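Local coordinates for putative alpha-galactosidase/melibiase (Bacteroides fragilis, PDB 4OGZ), which probably hydrolyses terminal, non-reducing alpha-D-galactose residues from alpha-D-galactosides, as an alpha-galactosidase of glycosyl hydrolase family 27, at residues A[27-32]-A[90-95]. Sequence-based numbering, arbitrary orientation.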
loop_
_atom_site.group_PDB
_atom_site.type_symbol
_atom_site.label_atom_id
_atom_site.label_comp_id
_atom_site.label_asym_id
_atom_site.label_seq_id
_atom_site.Cartn_x
_atom_site.Cartn_y
_atom_site.Cartn_z
ATOM N N THR A 27 20.574 -3.108 8.223
ATOM C CA THR A 27 19.386 -3.889 8.577
ATOM C C THR A 27 19.144 -4.967 7.517
ATOM O O THR A 27 19.585 -4.841 6.348
ATOM C CB THR A 27 18.160 -2.979 8.748
ATOM O OG1 THR A 27 17.786 -2.415 7.482
ATOM C CG2 THR A 27 18.475 -1.891 9.758
ATOM N N PRO A 28 18.434 -6.051 7.900
ATOM C CA PRO A 28 18.048 -7.030 6.926
ATOM C C PRO A 28 17.392 -6.384 5.721
ATOM O O PRO A 28 16.602 -5.444 5.884
ATOM C CB PRO A 28 17.045 -7.935 7.727
ATOM C CG PRO A 28 17.616 -7.910 9.115
ATOM C CD PRO A 28 18.138 -6.501 9.279
ATOM N N PHE A 29 17.723 -6.918 4.531
ATOM C CA PHE A 29 17.176 -6.515 3.233
ATOM C C PHE A 29 16.534 -7.702 2.533
ATOM O O PHE A 29 17.145 -8.774 2.430
ATOM C CB PHE A 29 18.265 -6.039 2.307
ATOM C CG PHE A 29 17.771 -5.453 0.976
ATOM C CD1 PHE A 29 17.481 -6.261 -0.120
ATOM C CD2 PHE A 29 17.661 -4.066 0.820
ATOM C CE1 PHE A 29 17.060 -5.693 -1.329
ATOM C CE2 PHE A 29 17.217 -3.506 -0.360
ATOM C CZ PHE A 29 16.885 -4.315 -1.427
ATOM N N LEU A 30 15.324 -7.484 2.024
ATOM C CA LEU A 30 14.560 -8.486 1.321
ATOM C C LEU A 30 13.735 -7.830 0.202
ATOM O O LEU A 30 12.999 -6.856 0.442
ATOM C CB LEU A 30 13.604 -9.210 2.300
ATOM C CG LEU A 30 12.832 -10.341 1.653
ATOM C CD1 LEU A 30 13.756 -11.464 1.248
ATOM C CD2 LEU A 30 11.733 -10.849 2.617
ATOM N N PHE A 31 13.833 -8.358 -1.015
ATOM C CA PHE A 31 13.014 -7.865 -2.143
ATOM C C PHE A 31 12.818 -8.940 -3.197
ATOM O O PHE A 31 13.787 -9.504 -3.733
ATOM C CB PHE A 31 13.644 -6.625 -2.765
ATOM C CG PHE A 31 12.804 -5.993 -3.856
ATOM C CD1 PHE A 31 11.632 -5.323 -3.560
ATOM C CD2 PHE A 31 13.193 -6.081 -5.167
ATOM C CE1 PHE A 31 10.849 -4.766 -4.574
ATOM C CE2 PHE A 31 12.431 -5.516 -6.181
ATOM C CZ PHE A 31 11.262 -4.836 -5.891
ATOM N N TYR A 32 11.560 -9.304 -3.419
ATOM C CA TYR A 32 11.189 -10.144 -4.546
ATOM C C TYR A 32 10.938 -9.228 -5.752
ATOM O O TYR A 32 10.165 -8.281 -5.668
ATOM C CB TYR A 32 9.930 -10.950 -4.258
ATOM C CG TYR A 32 9.392 -11.648 -5.486
ATOM C CD1 TYR A 32 9.992 -12.800 -5.980
ATOM C CD2 TYR A 32 8.288 -11.147 -6.179
ATOM C CE1 TYR A 32 9.501 -13.444 -7.116
ATOM C CE2 TYR A 32 7.799 -11.791 -7.307
ATOM C CZ TYR A 32 8.444 -12.932 -7.772
ATOM O OH TYR A 32 7.974 -13.591 -8.871
ATOM N N ILE A 90 18.450 1.000 -5.394
ATOM C CA ILE A 90 18.457 0.656 -3.976
ATOM C C ILE A 90 19.052 1.797 -3.186
ATOM O O ILE A 90 20.285 2.087 -3.291
ATOM C CB ILE A 90 19.255 -0.614 -3.726
ATOM C CG1 ILE A 90 18.703 -1.741 -4.617
ATOM C CG2 ILE A 90 19.230 -0.956 -2.234
ATOM C CD1 ILE A 90 19.302 -3.121 -4.367
ATOM N N ASN A 91 18.200 2.479 -2.437
ATOM C CA ASN A 91 18.620 3.540 -1.599
ATOM C C ASN A 91 18.746 3.071 -0.147
ATOM O O ASN A 91 17.738 2.786 0.537
ATOM C CB ASN A 91 17.679 4.728 -1.699
ATOM C CG ASN A 91 18.081 5.829 -0.766
ATOM O OD1 ASN A 91 17.774 5.792 0.418
ATOM N ND2 ASN A 91 18.847 6.779 -1.275
ATOM N N ILE A 92 19.990 2.971 0.307
ATOM C CA ILE A 92 20.287 2.524 1.641
ATOM C C ILE A 92 20.512 3.803 2.363
ATOM O O ILE A 92 21.513 4.499 2.110
ATOM C CB ILE A 92 21.529 1.606 1.711
ATOM C CG1 ILE A 92 21.294 0.325 0.919
ATOM C CG2 ILE A 92 21.876 1.261 3.172
ATOM C CD1 ILE A 92 20.064 -0.475 1.373
ATOM N N GLY A 93 19.575 4.145 3.236
ATOM C CA GLY A 93 19.498 5.496 3.758
ATOM C C GLY A 93 18.559 5.672 4.927
ATOM O O GLY A 93 18.201 4.723 5.620
ATOM N N ASP A 94 18.140 6.910 5.113
ATOM C CA ASP A 94 17.244 7.266 6.204
ATOM C C ASP A 94 15.763 7.068 5.880
ATOM O O ASP A 94 14.947 7.397 6.704
ATOM C CB ASP A 94 17.497 8.729 6.575
ATOM C CG ASP A 94 18.947 8.952 6.951
ATOM O OD1 ASP A 94 19.519 8.034 7.615
ATOM O OD2 ASP A 94 19.518 9.983 6.521
ATOM N N GLU A 95 15.435 6.523 4.705
ATOM C CA GLU A 95 14.042 6.462 4.244
ATOM C C GLU A 95 13.508 5.043 3.994
ATOM O O GLU A 95 14.149 4.198 3.388
ATOM C CB GLU A 95 13.913 7.282 2.951
ATOM C CG GLU A 95 14.308 8.766 3.045
ATOM C CD GLU A 95 13.383 9.592 3.937
ATOM O OE1 GLU A 95 12.277 9.111 4.306
ATOM O OE2 GLU A 95 13.763 10.736 4.273
#
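Phe29 meets Ile90 and Ile92 in a small, wholly apolar contact between two strands of different sheets. The closest approach is made by the outer part of the phenyl ring, where CE2 of Phe29 lies 3.8 Å from CG2 of Ile90. The other arm of the same isoleucine also takes part, its CD1 sitting 4.0 Å from Phe29 CZ. Ile92 adds a looser touch, with its CD1 4.4 Å from Phe29 CD2, so methyls of two isoleucines meet the ring obliquely, from CZ to CD2. A flat, bulky phenylalanine suits this place because its ring can span the gap between sheets, while beta-branched isoleucines fit extended strands and Ile90 offers methyls on both arms.

CB of Phe29 points toward the other strand, and with CG anti to the backbone N (chi1 -174°) the ring reaches Ile90. In Ile90, CG2 is likewise anti to the backbone N, and CD1 is anti to CA (chi2 -174°), which carries it out to CZ. CB of Ile90 points toward strand 28-36 and that of Asn91 away from it; CB of Ile92 points neither way, but its CG1-CD1 arm brings CD1 to the ring. Leu52 touches both Phe29 and Ile90, and Val21 and Ile61 also pack on Phe29, widening the buried apolar layer.

The backbones are held separately: Phe29 pairs with Gly63 of strand 60-64, and Ile90 with Tyr71 of strand 69-79. The contact thus joins the sheet containing strand 28-36 to that containing strand 82-92, face to face in the core of the Ig-like sandwich.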